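PDB 3LYE: oxaloacetate acetyl hydrolase from Cryphonectria parasitica, which is a fungal enzyme of the phosphoenolpyruvate phosphomutase family, built on a TIM-barrel-type fold and assembled from four chains. Local coordinates for residues Leu16-Leu19 against Leu20-Asp24; Val32-Gly35 against Leu36-Arg39. All coordinates share one frame; numbering follows the deposited sequence.

Contact 1: Leu16-Leu19 against Leu20-Asp24; sequences LRHL and LENTD
R17 and E21, one turn apart near the C-terminal end of helix 12-22, join in a salt bridge: R17 NH1 lies 3.1 Å from E21 OE1, with an N-H...O angle of 165°. The carboxylate oxygen sits at the edge of the guanidinium, within its plane, yet is itself approached from above the carboxylate, the two planes being 69° apart. R17 bends at chi3 (-63°), and its NH1 reaches OE1 of the extended E21 chain, while E21 CD rests 3.4 Å from R17 CG. NE and NH2 of R17 bond to the carbonyls of D162 and F163, and NH2 also pairs with D193, so the guanidinium is gripped from several directions. The next i/i+4 pair crosses at about a right angle: N22 ND2 donates to H18 ND1 over 2.9 Å, nearly straight at the hydrogen but well out of the imidazole plane. The backbone bond from N22 N to H18 O, 2.8 Å, closes the same turn. In the last turn of the helix, R242 donates to the carbonyls of L19 and L20. Buried L16 packs on P90, A118 and V164, placing the helix across the N-terminal ends of barrel strands 91-94, 119-122 and 164-169.

Contact 2: Val32-Gly35 against Leu36-Arg39; sequences VYDG and LSAR
V32 ends strand 27-32 in an extended conformation, and after Y33 and D34 the chain enters helix 35-43, whose first turn is closed by A38 N to D34 O (3.0 Å) and R39 N to G35 O (2.8 Å). This is a strand-turn-helix unit of the TIM-barrel type, with D34 as N-cap. The D34 carboxylate turns back over the helix start: OD2 accepts from S37 N at 2.8 Å, on its syn side but 32° out of the carboxylate plane, and from S37 OG at 2.7 Å, nearly in line with the C-O bond. One oxygen therefore takes two bonds from a single residue, which should fix the rotation of the carboxylate. With chi1 at 54°, S37 OG lies between its own backbone N and carbonyl carbon, a position from which it reaches D34 OD2 and Y33 N. Both D34 OD2 and S37 OG also lie over one face of the Y33 ring, offset toward its rim, so the ring covers this small polar cluster. V32 CG2 meets A38 CB at 4.1 Å, an apolar contact between the strand end and the helix. D34 OD1 is bonded to S59 OG of the second subunit, while R39 NE reaches the G62 carbonyl of that subunit; the N-cap is thus tied into the subunit interface as well as into its own helix. On the strand side, S37 OG is an acceptor too: Y33 N donates to it over 3.0 Å, almost straight at 175°.

Contact 1 lies near the end of the helix before strand 27-32, which leads on to contact 2, its last residue V32 opening that contact. Their centres are 24 Å apart and their nearest atoms about 13 Å. Contact 1 is partly buried, its centre about 17 Å from the centre of the chain, and no other chain reaches it; contact 2, wholly buried with its centre about 12 Å away, faces a second subunit. Contact 2 sits at the C-terminal strand end, where TIM-barrel enzymes carry their active site, contact 1 at the opposite end. Neither touches a calcium ion: one lies about 11 Å from the L19 side chain, one about 12 Å from that of Y33.

Contact 1: Leu16-Leu19 against Leu20-Asp24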
loop_
_atom_site.group_PDB
_atom_site.type_symbol
_atom_site.label_atom_id
_atom_site.label_comp_id
_atom_site.label_asym_id
_atom_site.label_seq_id
_atom_site.Cartn_x
_atom_site.Cartn_y
_atom_site.Cartn_z
ATOM N N LEU A 16 -4.625 17.427 -21.396
ATOM C CA LEU A 16 -3.348 18.108 -21.414
ATOM C C LEU A 16 -2.825 18.188 -22.850
ATOM O O LEU A 16 -2.294 19.198 -23.281
ATOM C CB LEU A 16 -2.343 17.373 -20.542
ATOM C CG LEU A 16 -0.954 17.970 -20.518
ATOM C CD1 LEU A 16 -0.947 19.391 -19.968
ATOM C CD2 LEU A 16 -0.020 17.058 -19.724
ATOM N N ARG A 17 -2.998 17.112 -23.592
ATOM C CA ARG A 17 -2.529 17.089 -24.975
ATOM C C ARG A 17 -3.283 18.155 -25.769
ATOM O O ARG A 17 -2.691 18.798 -26.629
ATOM C CB ARG A 17 -2.676 15.714 -25.603
ATOM C CG ARG A 17 -2.137 15.726 -27.006
ATOM C CD ARG A 17 -1.804 14.394 -27.487
ATOM N NE ARG A 17 -0.755 13.767 -26.707
ATOM C CZ ARG A 17 0.548 13.851 -26.958
ATOM N NH1 ARG A 17 1.013 14.606 -27.947
ATOM N NH2 ARG A 17 1.391 13.176 -26.191
ATOM N N HIS A 18 -4.573 18.347 -25.486
ATOM C CA HIS A 18 -5.352 19.368 -26.188
ATOM C C HIS A 18 -4.758 20.762 -25.884
ATOM O O HIS A 18 -4.578 21.604 -26.776
ATOM C CB HIS A 18 -6.822 19.330 -25.773
ATOM C CG HIS A 18 -7.596 20.507 -26.262
ATOM N ND1 HIS A 18 -8.026 20.609 -27.563
ATOM C CD2 HIS A 18 -7.959 21.658 -25.650
ATOM C CE1 HIS A 18 -8.648 21.761 -27.730
ATOM N NE2 HIS A 18 -8.620 22.418 -26.585
ATOM N N LEU A 19 -4.460 21.021 -24.613
ATOM C CA LEU A 19 -3.889 22.316 -24.265
ATOM C C LEU A 19 -2.581 22.524 -24.988
ATOM O O LEU A 19 -2.298 23.614 -25.471
ATOM C CB LEU A 19 -3.642 22.433 -22.763
ATOM C CG LEU A 19 -4.897 22.556 -21.906
ATOM C CD1 LEU A 19 -4.569 22.503 -20.424
ATOM C CD2 LEU A 19 -5.608 23.856 -22.216
ATOM N N LEU A 20 -1.771 21.479 -25.060
ATOM C CA LEU A 20 -0.479 21.582 -25.718
ATOM C C LEU A 20 -0.503 21.756 -27.231
ATOM O O LEU A 20 0.214 22.592 -27.788
ATOM C CB LEU A 20 0.327 20.317 -25.408
ATOM C CG LEU A 20 1.800 20.223 -25.807
ATOM C CD1 LEU A 20 2.613 21.274 -25.063
ATOM C CD2 LEU A 20 2.385 18.841 -25.546
ATOM N N GLU A 21 -1.362 20.999 -27.886
ATOM C CA GLU A 21 -1.450 21.035 -29.339
ATOM C C GLU A 21 -2.404 22.015 -29.933
ATOM O O GLU A 21 -2.144 22.546 -31.006
ATOM C CB GLU A 21 -1.911 19.647 -29.813
ATOM C CG GLU A 21 -0.945 18.535 -29.502
ATOM C CD GLU A 21 -1.402 17.185 -29.998
ATOM O OE1 GLU A 21 -0.538 16.284 -30.072
ATOM O OE2 GLU A 21 -2.608 17.035 -30.302
ATOM N N ASN A 22 -3.490 22.288 -29.228
ATOM C CA ASN A 22 -4.497 23.191 -29.774
ATOM C C ASN A 22 -4.563 24.600 -29.223
ATOM O O ASN A 22 -5.466 25.360 -29.575
ATOM C CB ASN A 22 -5.844 22.462 -29.749
ATOM C CG ASN A 22 -5.775 21.117 -30.498
ATOM O OD1 ASN A 22 -5.154 21.019 -31.566
ATOM N ND2 ASN A 22 -6.373 20.081 -29.927
ATOM N N THR A 23 -3.599 24.949 -28.379
ATOM C CA THR A 23 -3.547 26.290 -27.819
ATOM C C THR A 23 -2.087 26.721 -27.747
ATOM O O THR A 23 -1.180 25.902 -27.899
ATOM C CB THR A 23 -4.197 26.420 -26.401
ATOM O OG1 THR A 23 -3.258 26.081 -25.360
ATOM C CG2 THR A 23 -5.448 25.568 -26.273
ATOM N N ASP A 24 -1.867 28.020 -27.558
ATOM C CA ASP A 24 -0.513 28.555 -27.436
ATOM C C ASP A 24 -0.319 29.080 -26.005
ATOM O O ASP A 24 0.631 29.808 -25.705
ATOM C CB ASP A 24 -0.304 29.663 -28.444
ATOM C CG ASP A 24 -0.487 29.171 -29.830
ATOM O OD1 ASP A 24 0.140 28.140 -30.160
ATOM O OD2 ASP A 24 -1.269 29.797 -30.577
#

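Contact 2: Val32-Gly35 against Leu36-Arg39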
loop_
_atom_site.group_PDB
_atom_site.type_symbol
_atom_site.label_atom_id
_atom_site.label_comp_id
_atom_site.label_asym_id
_atom_site.label_seq_id
_atom_site.Cartn_x
_atom_site.Cartn_y
_atom_site.Cartn_z
ATOM N N VAL A 32 2.052 20.309 -6.228
ATOM C CA VAL A 32 1.238 19.756 -5.170
ATOM C C VAL A 32 1.882 18.455 -4.716
ATOM O O VAL A 32 2.604 17.821 -5.460
ATOM C CB VAL A 32 -0.237 19.634 -5.551
ATOM C CG1 VAL A 32 -0.812 20.986 -5.940
ATOM C CG2 VAL A 32 -0.424 18.647 -6.653
ATOM N N TYR A 33 1.539 18.025 -3.511
ATOM C CA TYR A 33 2.171 16.862 -2.954
ATOM C C TYR A 33 1.320 15.961 -2.087
ATOM O O TYR A 33 1.806 14.935 -1.594
ATOM C CB TYR A 33 3.337 17.346 -2.060
ATOM C CG TYR A 33 2.932 18.140 -0.857
ATOM C CD1 TYR A 33 2.646 17.507 0.340
ATOM C CD2 TYR A 33 2.821 19.519 -0.910
ATOM C CE1 TYR A 33 2.262 18.217 1.444
ATOM C CE2 TYR A 33 2.441 20.249 0.208
ATOM C CZ TYR A 33 2.151 19.591 1.390
ATOM O OH TYR A 33 1.829 20.333 2.509
ATOM N N ASP A 34 0.053 16.314 -1.914
ATOM C CA ASP A 34 -0.866 15.551 -1.084
ATOM C C ASP A 34 -2.279 15.950 -1.430
ATOM O O ASP A 34 -2.495 16.774 -2.354
ATOM C CB ASP A 34 -0.560 15.698 0.406
ATOM C CG ASP A 34 -1.048 17.013 1.008
ATOM O OD1 ASP A 34 -1.292 17.031 2.241
ATOM O OD2 ASP A 34 -1.169 18.019 0.263
ATOM N N GLY A 35 -3.242 15.417 -0.702
ATOM C CA GLY A 35 -4.619 15.701 -1.015
ATOM C C GLY A 35 -5.044 17.126 -0.721
ATOM O O GLY A 35 -5.758 17.731 -1.502
ATOM N N LEU A 36 -4.546 17.679 0.375
ATOM C CA LEU A 36 -4.897 19.032 0.740
ATOM C C LEU A 36 -4.348 20.040 -0.264
ATOM O O LEU A 36 -5.061 20.914 -0.738
ATOM C CB LEU A 36 -4.400 19.335 2.134
ATOM C CG LEU A 36 -4.753 20.725 2.652
ATOM C CD1 LEU A 36 -6.289 20.921 2.788
ATOM C CD2 LEU A 36 -4.058 21.040 3.933
ATOM N N SER A 37 -3.069 19.932 -0.580
ATOM C CA SER A 37 -2.470 20.856 -1.536
ATOM C C SER A 37 -3.159 20.718 -2.909
ATOM O O SER A 37 -3.477 21.716 -3.564
ATOM C CB SER A 37 -0.957 20.667 -1.671
ATOM O OG SER A 37 -0.628 19.331 -1.976
ATOM N N ALA A 38 -3.421 19.498 -3.348
ATOM C CA ALA A 38 -4.091 19.307 -4.624
ATOM C C ALA A 38 -5.515 19.872 -4.619
ATOM O O ALA A 38 -5.939 20.561 -5.561
ATOM C CB ALA A 38 -4.118 17.833 -4.990
ATOM N N ARG A 39 -6.260 19.604 -3.552
ATOM C CA ARG A 39 -7.633 20.108 -3.461
ATOM C C ARG A 39 -7.653 21.641 -3.442
ATOM O O ARG A 39 -8.571 22.254 -3.965
ATOM C CB ARG A 39 -8.304 19.565 -2.200
ATOM C CG ARG A 39 -8.750 18.116 -2.287
ATOM C CD ARG A 39 -9.919 17.903 -3.233
ATOM N NE ARG A 39 -10.522 16.607 -2.959
ATOM C CZ ARG A 39 -11.595 16.137 -3.575
ATOM N NH1 ARG A 39 -12.056 14.957 -3.222
ATOM N NH2 ARG A 39 -12.185 16.844 -4.530
#